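Local coordinates for Wss1p (Saccharomyces cerevisiae FostersO, PDB 5XBN), which is a zinc-dependent metalloendopeptidase that, brought to its substrates by DNA, cleaves DNA-binding proteins and helps repair DNA-protein cross-links, at residues A[90-95]-A[107-112]; A[32-37]-A[46-51]; A[62-67]-A[118-123]; A[27-32]-A[67-72]; A[53-58]-A[138-143]. All blocks are in the same frame, centred on the assembly; numbering follows the deposited sequence.

Contact 1 of 5, residues A[90-95]-A[107-112]; sequences IMLRLR and ECIMGT
Ile109 reaches from helix 106-118 to Leu92 and Leu94 of segment 90-95, and most of the contact runs through its branches. The apolar meetings come first. The methyl CG2 of Ile109 has two partners at the same range: Leu92 CD1 is 4.0 Å from it, and Leu94 CD2 is likewise 4.0 Å from it. With CG1 beside the backbone N (chi1 -57°), Ile109 sends CG2 anti to that nitrogen, toward both leucines, and the side chains of Ile109 and Leu94 cross nearly at right angles. One helical turn on, Thr112 offers its methyl: CG2 lies 3.7 Å from Leu92 CD2, the two side chains running past each other in opposite senses.

Methylene and methyl groups also rest on the strand backbone, since Ile109 CG1 is 4.1 Å from Arg93 O and Ile109 CD1 is 4.0 Å from Leu94 O. The charged end of Arg93 leads off the other way, to the carbonyls of Leu79 and Pro74. Replacing this isoleucine by alanine is likely to leave both leucine methyls without their partner and open a gap between strand and helix.

Strand 90-93 and helix segment 107-112 run nearly antiparallel, at 156°. Because the meeting surfaces are mainly apolar, shape fit rather than polar pairing holds this part of the helix against the strand; farther along, the same helix carries the zinc ligand His115 and the active-site residue Glu116.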
# COMPACT_ATOMS: atom_id res chain seq x y z
N ILE A 90 -0.83 -7.28 3.70
CA ILE A 90 -1.11 -6.64 2.42
C ILE A 90 0.15 -6.73 1.60
O ILE A 90 1.23 -6.39 2.09
CB ILE A 90 -1.55 -5.18 2.58
CG1 ILE A 90 -2.99 -5.15 3.07
CG2 ILE A 90 -1.48 -4.45 1.23
CD1 ILE A 90 -3.50 -3.75 3.34
N MSE A 91 0.02 -7.26 0.39
CA MSE A 91 1.14 -7.34 -0.55
C MSE A 91 0.99 -6.27 -1.62
O MSE A 91 -0.11 -6.05 -2.12
CB MSE A 91 1.24 -8.75 -1.16
CG MSE A 91 1.53 -9.78 -0.09
SE MSE A 91 1.55 -11.69 -0.56
CE MSE A 91 -0.34 -11.95 -0.75
N LEU A 92 2.09 -5.60 -1.94
CA LEU A 92 2.09 -4.57 -2.98
C LEU A 92 3.16 -4.86 -4.01
O LEU A 92 4.30 -5.12 -3.64
CB LEU A 92 2.36 -3.19 -2.38
CG LEU A 92 1.39 -2.53 -1.40
CD1 LEU A 92 1.96 -1.17 -0.96
CD2 LEU A 92 0.03 -2.36 -2.06
N ARG A 93 2.81 -4.78 -5.28
CA ARG A 93 3.80 -4.75 -6.35
C ARG A 93 4.43 -3.37 -6.39
O ARG A 93 3.72 -2.37 -6.50
CB ARG A 93 3.18 -5.08 -7.70
CG ARG A 93 4.20 -5.06 -8.84
CD ARG A 93 3.50 -5.14 -10.20
NE ARG A 93 2.91 -6.45 -10.47
CZ ARG A 93 3.58 -7.49 -10.97
NH1 ARG A 93 4.87 -7.38 -11.24
NH2 ARG A 93 2.95 -8.63 -11.20
N LEU A 94 5.76 -3.30 -6.27
CA LEU A 94 6.48 -2.03 -6.29
C LEU A 94 7.17 -1.78 -7.62
O LEU A 94 7.54 -0.65 -7.94
CB LEU A 94 7.54 -2.00 -5.18
CG LEU A 94 7.09 -2.16 -3.73
CD1 LEU A 94 8.31 -2.05 -2.83
CD2 LEU A 94 6.04 -1.13 -3.36
N ARG A 95 7.36 -2.84 -8.39
CA ARG A 95 8.20 -2.79 -9.59
C ARG A 95 7.42 -3.06 -10.87
O ARG A 95 6.47 -3.84 -10.87
CB ARG A 95 9.33 -3.81 -9.45
CG ARG A 95 10.26 -3.54 -8.29
CD ARG A 95 11.10 -4.76 -7.99
NE ARG A 95 11.87 -4.58 -6.77
CZ ARG A 95 13.08 -4.02 -6.73
NH1 ARG A 95 13.65 -3.61 -7.86
NH2 ARG A 95 13.71 -3.88 -5.57
N GLU A 107 2.18 7.33 -7.16
CA GLU A 107 0.74 7.53 -7.28
C GLU A 107 0.03 6.21 -7.53
O GLU A 107 -1.03 5.96 -6.95
CB GLU A 107 0.41 8.50 -8.42
CG GLU A 107 1.30 9.73 -8.47
CD GLU A 107 2.53 9.51 -9.34
OE1 GLU A 107 3.63 9.28 -8.78
OE2 GLU A 107 2.40 9.58 -10.59
N CYS A 108 0.62 5.39 -8.39
CA CYS A 108 0.08 4.08 -8.75
C CYS A 108 0.09 3.13 -7.56
O CYS A 108 -0.91 2.46 -7.28
CB CYS A 108 0.88 3.45 -9.89
SG CYS A 108 0.62 4.23 -11.50
N ILE A 109 1.22 3.06 -6.88
CA ILE A 109 1.34 2.22 -5.69
C ILE A 109 0.38 2.68 -4.59
O ILE A 109 -0.27 1.85 -3.95
CB ILE A 109 2.78 2.22 -5.15
CG1 ILE A 109 3.74 1.74 -6.25
CG2 ILE A 109 2.89 1.31 -3.93
CD1 ILE A 109 5.21 1.89 -5.90
N MSE A 110 0.26 3.99 -4.36
CA MSE A 110 -0.66 4.47 -3.33
C MSE A 110 -2.10 4.09 -3.68
O MSE A 110 -2.90 3.80 -2.79
CB MSE A 110 -0.56 5.99 -3.16
CG MSE A 110 -1.56 6.56 -2.14
SE MSE A 110 -1.36 5.81 -0.35
CE MSE A 110 0.58 6.14 -0.33
N GLY A 111 -2.41 4.10 -4.97
CA GLY A 111 -3.74 3.75 -5.41
C GLY A 111 -4.05 2.32 -5.08
O GLY A 111 -5.14 1.99 -4.60
N THR A 112 -3.07 1.45 -5.31
CA THR A 112 -3.20 0.05 -4.96
C THR A 112 -3.26 -0.15 -3.45
O THR A 112 -4.03 -0.99 -2.94
CB THR A 112 -2.05 -0.76 -5.55
OG1 THR A 112 -2.16 -0.71 -6.98
CG2 THR A 112 -2.10 -2.21 -5.08

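Contact 2 of 5, residues A[32-37]-A[46-51]; sequences VAVLQS and NLIKEI
The flat group that Ile48 meets is a peptide unit, for neither segment holds an aromatic ring: Ile48 CD1 lies 3.9 Å from Ala33 O. Farther along the same backbone, the carboxamide of Gln36 folds back so that its NE2 donates to Val34 O at 3.2 Å, coming from 55° above the carbonyl plane and thus not along a lone pair. Its OE1 accepts from Lys41.

Everything else between 32-37 and 46-51 is aliphatic. Ile48 places CG1 anti to its backbone N (chi1 -157°), which sends that branch to the Ala33 carbonyl and leaves CG2 turned to the two valines. Val34 CG1 is 3.7 Å from this CG2, and the side chains slide by one another in opposite directions. Val32 also packs on it, through CB. The second methyl of Val32, CG2, is crossed at about a right angle by the extended chain of Lys49, whose CG and CE both lie 3.7 Å from it, so the lysine lends its methylenes to the apolar surface.

The contact lies near the surface, where strand 29-33, an outer strand of the sheet, rests against helix 41-54. Leu45 of that helix adds to the cover over Val32 and Val34, while Ile48 reaches on to Leu69 of the neighbouring strand 66-72.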
# COMPACT_ATOMS: atom_id res chain seq x y z
N VAL A 32 7.09 -3.90 7.88
CA VAL A 32 7.19 -3.87 6.42
C VAL A 32 8.35 -4.75 5.97
O VAL A 32 9.32 -4.96 6.71
CB VAL A 32 7.35 -2.44 5.87
CG1 VAL A 32 6.23 -1.56 6.37
CG2 VAL A 32 8.69 -1.86 6.26
N ALA A 33 8.26 -5.28 4.77
CA ALA A 33 9.38 -6.05 4.21
C ALA A 33 9.42 -5.87 2.71
O ALA A 33 8.40 -5.59 2.09
CB ALA A 33 9.26 -7.52 4.57
N VAL A 34 10.60 -6.03 2.11
CA VAL A 34 10.68 -6.01 0.65
C VAL A 34 11.46 -7.23 0.16
O VAL A 34 12.08 -7.93 0.95
CB VAL A 34 11.34 -4.71 0.12
CG1 VAL A 34 10.52 -3.49 0.53
CG2 VAL A 34 12.78 -4.59 0.59
N LEU A 35 11.41 -7.46 -1.15
CA LEU A 35 12.09 -8.60 -1.76
C LEU A 35 13.59 -8.38 -1.76
O LEU A 35 14.09 -7.48 -2.43
CB LEU A 35 11.58 -8.82 -3.19
CG LEU A 35 10.11 -9.27 -3.27
CD1 LEU A 35 9.62 -9.18 -4.70
CD2 LEU A 35 9.95 -10.68 -2.74
N GLN A 36 14.29 -9.20 -1.00
CA GLN A 36 15.71 -8.99 -0.72
C GLN A 36 16.63 -9.30 -1.89
O GLN A 36 17.78 -8.86 -1.93
CB GLN A 36 16.12 -9.82 0.49
CG GLN A 36 15.54 -9.35 1.79
CD GLN A 36 15.90 -7.93 2.06
OE1 GLN A 36 17.08 -7.59 2.17
NE2 GLN A 36 14.90 -7.07 2.16
N SER A 37 16.14 -10.06 -2.86
CA SER A 37 17.01 -10.48 -3.96
C SER A 37 16.86 -9.59 -5.19
O SER A 37 17.54 -9.79 -6.19
CB SER A 37 16.73 -11.95 -4.31
OG SER A 37 15.35 -12.15 -4.58
N ASN A 46 12.78 1.95 1.27
CA ASN A 46 12.43 3.34 1.54
C ASN A 46 11.05 3.65 0.97
O ASN A 46 10.25 4.34 1.60
CB ASN A 46 13.47 4.30 0.96
CG ASN A 46 13.05 5.76 1.08
OD1 ASN A 46 12.54 6.36 0.13
ND2 ASN A 46 13.27 6.34 2.26
N LEU A 47 10.77 3.10 -0.21
CA LEU A 47 9.52 3.34 -0.91
C LEU A 47 8.32 2.78 -0.13
O LEU A 47 7.35 3.49 0.09
CB LEU A 47 9.58 2.74 -2.31
CG LEU A 47 8.37 2.88 -3.23
CD1 LEU A 47 7.94 4.33 -3.35
CD2 LEU A 47 8.73 2.32 -4.59
N ILE A 48 8.41 1.53 0.32
CA ILE A 48 7.26 0.95 1.01
C ILE A 48 7.09 1.59 2.40
O ILE A 48 5.98 1.73 2.90
CB ILE A 48 7.38 -0.60 1.12
CG1 ILE A 48 5.98 -1.23 1.32
CG2 ILE A 48 8.32 -1.01 2.24
CD1 ILE A 48 5.95 -2.75 1.11
N LYS A 49 8.19 2.05 2.99
CA LYS A 49 8.08 2.77 4.26
C LYS A 49 7.48 4.14 4.07
O LYS A 49 6.81 4.65 4.96
CB LYS A 49 9.44 2.89 4.94
CG LYS A 49 9.91 1.57 5.52
CD LYS A 49 11.18 1.73 6.35
CE LYS A 49 11.58 0.38 6.95
NZ LYS A 49 12.69 0.48 7.95
N GLU A 50 7.73 4.75 2.91
CA GLU A 50 7.14 6.05 2.63
C GLU A 50 5.64 5.89 2.39
O GLU A 50 4.85 6.72 2.81
CB GLU A 50 7.82 6.73 1.44
CG GLU A 50 7.32 8.15 1.14
CD GLU A 50 7.58 9.16 2.26
OE1 GLU A 50 8.45 8.91 3.12
OE2 GLU A 50 6.92 10.22 2.28
N ILE A 51 5.26 4.81 1.70
CA ILE A 51 3.83 4.50 1.54
C ILE A 51 3.18 4.34 2.91
O ILE A 51 2.14 4.94 3.19
CB ILE A 51 3.62 3.20 0.72
CG1 ILE A 51 4.09 3.37 -0.72
CG2 ILE A 51 2.14 2.75 0.77
CD1 ILE A 51 3.14 4.17 -1.58

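Contact 3 of 5, residues A[62-67]-A[118-123]; sequences NHFKVT and THNLFG. With ZN (zinc ion), chain B.
Asn120, with CG anti to its carbonyl carbon (chi1 -82°), carries its carboxamide to the backbone of Lys65, and Phe64, turned the same way at chi1 (-70°), brings its ring to Leu121. The amide nitrogen ND2 of Asn120 makes a weak, bent bond to Lys65 O (3.1 Å). A water lies 3.0 Å from that ND2 and 3.0 Å from Lys65 N, accepting from both, so the carboxamide is held directly and through solvent. Its OD1 faces Asn83, which donates to it and helps fix the rotation of the amide.

Leu121 meets the edge of the Phe64 ring, Leu121 CD1 lying 3.8 Å from Phe64 CE1, while Asn62 CB covers one ring face.

One residue before Asn120, His119 binds the zinc through NE2 at 2.1 Å, and its ND1 donates to Phe122 O at 2.8 Å, a second-shell bond that orients the imidazole. With His115, His125 and a water completing the coordination, this is the catalytic zinc site of an HExxH metalloprotease.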
# COMPACT_ATOMS: atom_id res chain seq x y z
N ASN A 62 -9.68 5.80 10.02
CA ASN A 62 -10.58 4.71 9.68
C ASN A 62 -10.44 3.48 10.57
O ASN A 62 -11.09 2.46 10.33
CB ASN A 62 -10.38 4.32 8.21
CG ASN A 62 -10.90 5.37 7.27
OD1 ASN A 62 -12.09 5.39 6.96
ND2 ASN A 62 -10.03 6.28 6.81
N HIS A 63 -9.61 3.59 11.60
CA HIS A 63 -9.34 2.49 12.52
C HIS A 63 -8.81 1.25 11.81
O HIS A 63 -9.10 0.13 12.21
CB HIS A 63 -10.61 2.14 13.31
CG HIS A 63 -11.36 3.34 13.81
ND1 HIS A 63 -10.78 4.29 14.62
CD2 HIS A 63 -12.63 3.75 13.59
CE1 HIS A 63 -11.66 5.24 14.88
NE2 HIS A 63 -12.79 4.93 14.28
N PHE A 64 -8.02 1.46 10.76
CA PHE A 64 -7.40 0.38 10.02
C PHE A 64 -6.13 -0.08 10.71
O PHE A 64 -5.33 0.75 11.17
CB PHE A 64 -7.03 0.80 8.59
CG PHE A 64 -8.20 1.02 7.67
CD1 PHE A 64 -9.42 0.38 7.86
CD2 PHE A 64 -8.06 1.87 6.57
CE1 PHE A 64 -10.47 0.60 6.98
CE2 PHE A 64 -9.10 2.08 5.69
CZ PHE A 64 -10.31 1.45 5.89
N LYS A 65 -5.94 -1.40 10.75
CA LYS A 65 -4.69 -2.01 11.23
C LYS A 65 -4.18 -3.00 10.19
O LYS A 65 -4.97 -3.71 9.58
CB LYS A 65 -4.91 -2.74 12.56
CG LYS A 65 -5.28 -1.83 13.72
CD LYS A 65 -4.10 -0.96 14.14
CE LYS A 65 -4.43 -0.15 15.39
NZ LYS A 65 -3.26 0.65 15.85
N VAL A 66 -2.86 -3.04 9.99
CA VAL A 66 -2.22 -4.03 9.12
C VAL A 66 -1.05 -4.65 9.88
O VAL A 66 -0.29 -3.93 10.52
CB VAL A 66 -1.71 -3.42 7.80
CG1 VAL A 66 -0.89 -4.44 6.99
CG2 VAL A 66 -2.88 -2.90 6.96
N THR A 67 -0.91 -5.97 9.85
CA THR A 67 0.21 -6.58 10.55
C THR A 67 1.47 -6.50 9.69
O THR A 67 2.47 -5.93 10.11
CB THR A 67 -0.09 -8.03 10.96
OG1 THR A 67 -1.25 -8.04 11.81
CG2 THR A 67 1.09 -8.62 11.72
N THR A 118 -9.14 -1.00 1.53
CA THR A 118 -10.59 -1.10 1.44
C THR A 118 -11.03 -2.55 1.72
O THR A 118 -12.07 -2.77 2.32
CB THR A 118 -11.10 -0.63 0.06
OG1 THR A 118 -10.67 0.72 -0.17
CG2 THR A 118 -12.61 -0.68 -0.03
N HIS A 119 -10.20 -3.51 1.33
CA HIS A 119 -10.47 -4.93 1.58
C HIS A 119 -10.33 -5.34 3.05
O HIS A 119 -10.68 -6.47 3.41
CB HIS A 119 -9.54 -5.81 0.72
CG HIS A 119 -9.95 -5.91 -0.72
ND1 HIS A 119 -11.25 -6.17 -1.11
CD2 HIS A 119 -9.23 -5.79 -1.86
CE1 HIS A 119 -11.31 -6.20 -2.43
NE2 HIS A 119 -10.10 -5.99 -2.92
N ASN A 120 -9.81 -4.46 3.91
CA ASN A 120 -9.91 -4.70 5.36
C ASN A 120 -11.37 -4.77 5.78
O ASN A 120 -11.73 -5.45 6.75
CB ASN A 120 -9.21 -3.60 6.17
CG ASN A 120 -7.71 -3.82 6.28
OD1 ASN A 120 -7.09 -4.44 5.40
ND2 ASN A 120 -7.12 -3.31 7.36
N LEU A 121 -12.22 -4.05 5.04
CA LEU A 121 -13.65 -3.96 5.36
C LEU A 121 -14.53 -4.75 4.42
O LEU A 121 -15.49 -5.40 4.86
CB LEU A 121 -14.12 -2.50 5.32
CG LEU A 121 -13.60 -1.53 6.38
CD1 LEU A 121 -14.05 -0.11 6.05
CD2 LEU A 121 -14.10 -1.94 7.75
N PHE A 122 -14.24 -4.68 3.13
CA PHE A 122 -15.14 -5.20 2.12
C PHE A 122 -14.42 -6.14 1.17
O PHE A 122 -13.41 -5.78 0.56
CB PHE A 122 -15.79 -4.05 1.35
CG PHE A 122 -16.50 -3.07 2.23
CD1 PHE A 122 -17.52 -3.49 3.05
CD2 PHE A 122 -16.16 -1.73 2.22
CE1 PHE A 122 -18.18 -2.60 3.88
CE2 PHE A 122 -16.83 -0.83 3.03
CZ PHE A 122 -17.84 -1.27 3.87
N GLY A 123 -14.96 -7.35 1.03
CA GLY A 123 -14.36 -8.35 0.18
C GLY A 123 -14.66 -8.19 -1.29
O GLY A 123 -13.76 -7.92 -2.08
ZN ZN B . -9.63 -5.89 -4.92
O HOH W 1 -8.49 -2.87 9.96
O HOH W 2 -8.72 -7.39 -5.79

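Contact 4 of 5, residues A[27-32]-A[67-72]; sequences PHIQKV and TNLVEF
Lys31 and Val32 pair in parallel with Asn68 and Leu69, the axes of 29-32 and 68-72 lying 4.8 Å apart and inclined by 26°. Leu69 N donates to Lys31 O (2.9 Å) in a nearly straight bond; that from Lys31 N to Thr67 O, at 3.0 Å, is weak. Two CA-H...O contacts go with these bonds, from Asn68 CA to Lys31 O and, one step on, from Val32 CA to Leu69 O, and the pairing continues through Ala33.

On the face shared by Val32 and Leu69, the CB of Leu69 is packed from two places: Ile29 CG2 comes within 3.9 Å of it, and Val32 CG1 approaches more loosely. Ala52 of helix 41-54 covers Ile29. The reverse face bears Lys31 and Asn68, where Asn68 OD1 lies 3.6 Å from Lys31 CB. Lys31 leaves the backbone with CG opposite its own nitrogen (chi1 -179°) and then bends twice, which curls NZ back to Val32 O at 3.2 Å. At the start of the pair, Gln30 and Thr67 run alongside, Gln30 CD being 3.9 Å from Thr67 CG2.

Two parallel neighbours joined through helices 41-54 and 56-62 make a beta-alpha-beta crossover, here at the edge of the mixed sheet that backs the zinc-binding helix of this WLM protease domain.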
# COMPACT_ATOMS: atom_id res chain seq x y z
N PRO A 27 2.18 3.69 13.24
CA PRO A 27 1.76 2.93 14.42
C PRO A 27 0.78 1.79 14.09
O PRO A 27 0.61 0.85 14.87
CB PRO A 27 1.06 3.98 15.29
CG PRO A 27 1.56 5.29 14.80
CD PRO A 27 1.82 5.11 13.34
N HIS A 28 0.15 1.88 12.93
CA HIS A 28 -0.92 0.97 12.57
C HIS A 28 -0.48 -0.14 11.63
O HIS A 28 -1.30 -0.96 11.23
CB HIS A 28 -2.07 1.77 11.96
CG HIS A 28 -2.39 3.00 12.73
ND1 HIS A 28 -2.94 2.96 14.00
CD2 HIS A 28 -2.17 4.31 12.46
CE1 HIS A 28 -3.08 4.19 14.46
NE2 HIS A 28 -2.62 5.03 13.55
N ILE A 29 0.79 -0.13 11.26
CA ILE A 29 1.38 -1.23 10.50
C ILE A 29 2.53 -1.81 11.30
O ILE A 29 3.48 -1.11 11.63
CB ILE A 29 1.89 -0.77 9.13
CG1 ILE A 29 0.74 -0.12 8.35
CG2 ILE A 29 2.53 -1.95 8.39
CD1 ILE A 29 1.16 0.53 7.02
N GLN A 30 2.48 -3.09 11.63
CA GLN A 30 3.48 -3.62 12.54
C GLN A 30 4.84 -3.86 11.88
O GLN A 30 5.89 -3.68 12.50
CB GLN A 30 2.97 -4.92 13.18
CG GLN A 30 1.79 -4.73 14.09
CD GLN A 30 1.30 -6.04 14.67
OE1 GLN A 30 2.08 -6.82 15.22
NE2 GLN A 30 0.01 -6.31 14.53
N LYS A 31 4.85 -4.25 10.61
CA LYS A 31 6.10 -4.65 9.97
C LYS A 31 6.01 -4.41 8.48
O LYS A 31 4.98 -4.69 7.88
CB LYS A 31 6.38 -6.14 10.24
CG LYS A 31 7.66 -6.68 9.65
CD LYS A 31 8.85 -6.29 10.49
CE LYS A 31 10.06 -7.19 10.22
NZ LYS A 31 10.55 -7.09 8.82
N VAL A 32 7.09 -3.90 7.88
CA VAL A 32 7.19 -3.87 6.42
C VAL A 32 8.35 -4.75 5.97
O VAL A 32 9.32 -4.96 6.71
CB VAL A 32 7.35 -2.44 5.87
CG1 VAL A 32 6.23 -1.56 6.37
CG2 VAL A 32 8.69 -1.86 6.26
N THR A 67 -0.91 -5.97 9.85
CA THR A 67 0.21 -6.58 10.55
C THR A 67 1.47 -6.50 9.69
O THR A 67 2.47 -5.93 10.11
CB THR A 67 -0.09 -8.03 10.96
OG1 THR A 67 -1.25 -8.04 11.81
CG2 THR A 67 1.09 -8.62 11.72
N ASN A 68 1.39 -7.05 8.48
CA ASN A 68 2.51 -7.03 7.54
C ASN A 68 2.17 -6.29 6.26
O ASN A 68 1.16 -6.59 5.64
CB ASN A 68 2.94 -8.45 7.15
CG ASN A 68 3.47 -9.24 8.32
OD1 ASN A 68 4.55 -8.96 8.83
ND2 ASN A 68 2.70 -10.23 8.76
N LEU A 69 3.03 -5.35 5.86
CA LEU A 69 2.93 -4.73 4.55
C LEU A 69 4.18 -5.11 3.77
O LEU A 69 5.27 -4.71 4.15
CB LEU A 69 2.82 -3.20 4.66
CG LEU A 69 2.86 -2.45 3.32
CD1 LEU A 69 1.72 -2.88 2.44
CD2 LEU A 69 2.84 -0.94 3.57
N VAL A 70 4.03 -5.87 2.70
CA VAL A 70 5.21 -6.43 2.05
C VAL A 70 5.16 -6.28 0.53
O VAL A 70 4.10 -6.12 -0.06
CB VAL A 70 5.36 -7.94 2.42
CG1 VAL A 70 5.49 -8.14 3.94
CG2 VAL A 70 4.21 -8.73 1.88
N GLU A 71 6.34 -6.33 -0.09
CA GLU A 71 6.46 -6.32 -1.54
C GLU A 71 6.26 -7.72 -2.11
O GLU A 71 6.71 -8.70 -1.50
CB GLU A 71 7.84 -5.82 -1.96
CG GLU A 71 8.08 -5.89 -3.46
CD GLU A 71 9.48 -5.49 -3.84
OE1 GLU A 71 10.37 -5.50 -2.97
OE2 GLU A 71 9.68 -5.18 -5.03
N PHE A 72 5.61 -7.84 -3.26
CA PHE A 72 5.67 -9.10 -4.01
C PHE A 72 5.81 -8.74 -5.48
O PHE A 72 5.78 -7.56 -5.83
CB PHE A 72 4.47 -10.04 -3.65
CG PHE A 72 3.12 -9.65 -4.22
CD1 PHE A 72 2.14 -10.63 -4.44
CD2 PHE A 72 2.83 -8.35 -4.57
CE1 PHE A 72 0.88 -10.28 -4.94
CE2 PHE A 72 1.59 -8.01 -5.10
CZ PHE A 72 0.62 -8.97 -5.27

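Contact 5 of 5, residues A[53-58]-A[138-143]; sequences HKVSYL and GRQWVI
Gln140 and Ile143 of the long C-terminal helix 127-145 pack against the junction of helices 41-54 and 56-62, a partly buried helix-to-helix contact with one polar clasp. Gln140 sets CG opposite its backbone N (chi1 177°) and bends at chi2 (63°), bringing NE2 to Lys54 O, 3.0 Å away; the bond is almost straight at the hydrogen, though the donor stands 67° above the carbonyl plane. The same NE2 also donates to Glu144, one turn on. A water 2.8 Å from Gln140 OE1 donates to it and to Lys54 O and accepts from Leu58 N. The two helices meet at Val55, the N-cap residue of the second, so Gln140 bridges their break. A leucine in its place would probably cost Lys54 O and Glu144 their amide donor and the water one of its three partners.

Around this, Leu58 CD1 lies 3.6 Å from Arg139 CG, and Ile143 CD1 touches both Leu58 CB and Tyr57 CD1, each at 3.8 Å. Arg139 NH2 comes to the Tyr57 ring edge, while Glu61 takes its charge in a salt bridge.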
# COMPACT_ATOMS: atom_id res chain seq x y z
N HIS A 53 4.16 5.46 5.83
CA HIS A 53 4.11 6.74 6.51
C HIS A 53 2.98 7.60 5.97
O HIS A 53 2.19 8.18 6.73
CB HIS A 53 5.45 7.48 6.35
CG HIS A 53 5.43 8.88 6.87
ND1 HIS A 53 5.07 9.19 8.16
CD2 HIS A 53 5.72 10.06 6.27
CE1 HIS A 53 5.15 10.50 8.34
NE2 HIS A 53 5.54 11.05 7.20
N LYS A 54 2.88 7.66 4.65
CA LYS A 54 1.94 8.59 4.04
C LYS A 54 0.49 8.21 4.34
O LYS A 54 -0.36 9.10 4.44
CB LYS A 54 2.15 8.67 2.54
CG LYS A 54 3.35 9.54 2.16
CD LYS A 54 3.53 9.60 0.65
CE LYS A 54 3.11 10.97 0.12
NZ LYS A 54 3.10 10.99 -1.37
N VAL A 55 0.20 6.91 4.51
CA VAL A 55 -1.19 6.51 4.83
C VAL A 55 -1.51 6.42 6.31
O VAL A 55 -2.58 5.96 6.69
CB VAL A 55 -1.58 5.13 4.24
CG1 VAL A 55 -1.61 5.20 2.78
CG2 VAL A 55 -0.66 4.00 4.74
N SER A 56 -0.59 6.87 7.16
CA SER A 56 -0.76 6.68 8.60
C SER A 56 -1.99 7.40 9.15
O SER A 56 -2.77 6.86 9.96
CB SER A 56 0.51 7.13 9.33
OG SER A 56 0.77 8.50 9.12
N TYR A 57 -2.18 8.63 8.69
CA TYR A 57 -3.27 9.45 9.22
C TYR A 57 -4.63 8.87 8.81
O TYR A 57 -5.56 8.81 9.61
CB TYR A 57 -3.13 10.88 8.71
CG TYR A 57 -3.95 11.91 9.46
CD1 TYR A 57 -5.26 12.18 9.09
CD2 TYR A 57 -3.41 12.60 10.54
CE1 TYR A 57 -6.01 13.13 9.76
CE2 TYR A 57 -4.16 13.56 11.22
CZ TYR A 57 -5.46 13.81 10.83
OH TYR A 57 -6.23 14.76 11.48
N LEU A 58 -4.71 8.44 7.55
CA LEU A 58 -5.94 7.86 7.00
C LEU A 58 -6.29 6.57 7.75
O LEU A 58 -7.44 6.33 8.10
CB LEU A 58 -5.78 7.59 5.49
CG LEU A 58 -6.99 7.05 4.72
CD1 LEU A 58 -8.07 8.11 4.60
CD2 LEU A 58 -6.59 6.55 3.35
N GLY A 138 -10.08 10.12 -2.17
CA GLY A 138 -10.35 11.54 -2.01
C GLY A 138 -9.71 12.11 -0.76
O GLY A 138 -9.06 13.17 -0.78
N ARG A 139 -9.88 11.40 0.35
CA ARG A 139 -9.40 11.87 1.63
C ARG A 139 -7.88 11.84 1.69
O ARG A 139 -7.27 12.76 2.24
CB ARG A 139 -10.01 11.03 2.75
CG ARG A 139 -9.53 11.39 4.12
CD ARG A 139 -9.79 12.84 4.44
NE ARG A 139 -9.41 13.10 5.82
CZ ARG A 139 -9.16 14.31 6.30
NH1 ARG A 139 -9.27 15.38 5.52
NH2 ARG A 139 -8.79 14.44 7.57
N GLN A 140 -7.27 10.81 1.12
CA GLN A 140 -5.82 10.68 1.17
C GLN A 140 -5.15 11.88 0.49
O GLN A 140 -4.13 12.38 0.96
CB GLN A 140 -5.35 9.38 0.52
CG GLN A 140 -3.82 9.23 0.48
CD GLN A 140 -3.18 9.17 1.86
OE1 GLN A 140 -3.84 8.86 2.86
NE2 GLN A 140 -1.88 9.47 1.92
N TRP A 141 -5.74 12.35 -0.61
CA TRP A 141 -5.18 13.51 -1.29
C TRP A 141 -5.15 14.72 -0.38
O TRP A 141 -4.14 15.43 -0.31
CB TRP A 141 -5.96 13.87 -2.55
CG TRP A 141 -5.55 15.22 -3.11
CD1 TRP A 141 -6.13 16.43 -2.86
CD2 TRP A 141 -4.46 15.48 -4.00
NE1 TRP A 141 -5.47 17.43 -3.54
CE2 TRP A 141 -4.45 16.87 -4.25
CE3 TRP A 141 -3.51 14.67 -4.62
CZ2 TRP A 141 -3.51 17.47 -5.08
CZ3 TRP A 141 -2.57 15.27 -5.45
CH2 TRP A 141 -2.58 16.66 -5.68
N VAL A 142 -6.27 14.98 0.30
CA VAL A 142 -6.38 16.14 1.18
C VAL A 142 -5.40 16.03 2.33
O VAL A 142 -4.79 17.01 2.73
CB VAL A 142 -7.82 16.30 1.75
CG1 VAL A 142 -7.87 17.43 2.78
CG2 VAL A 142 -8.82 16.53 0.63
N ILE A 143 -5.29 14.82 2.88
CA ILE A 143 -4.31 14.59 3.95
C ILE A 143 -2.89 14.95 3.52
O ILE A 143 -2.15 15.58 4.26
CB ILE A 143 -4.35 13.12 4.40
CG1 ILE A 143 -5.64 12.85 5.18
CG2 ILE A 143 -3.13 12.79 5.25
CD1 ILE A 143 -5.93 11.35 5.46
O HOH W 3 -2.95 9.31 5.51

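From the N terminus, strand 29-33 opens contact 4, which closes at 67-72 once the chain has passed through helices 41-54 and 56-62. Contact 2 is nested within that loop, seating the first of these helices on the strand, and shares Val32 with contact 4. Contact 5 opens at the junction of the two helices and closes last, at 138-143; it crosses contact 4. Contact 3 begins at 62-67, also crosses contact 4, sharing Thr67, and lies inside contact 5. Innermost, contact 1 joins strand 89-96 to helix 106-118 within contact 3. Together they tie sheet, paired helices, zinc-binding helix and C-terminal helix into one domain.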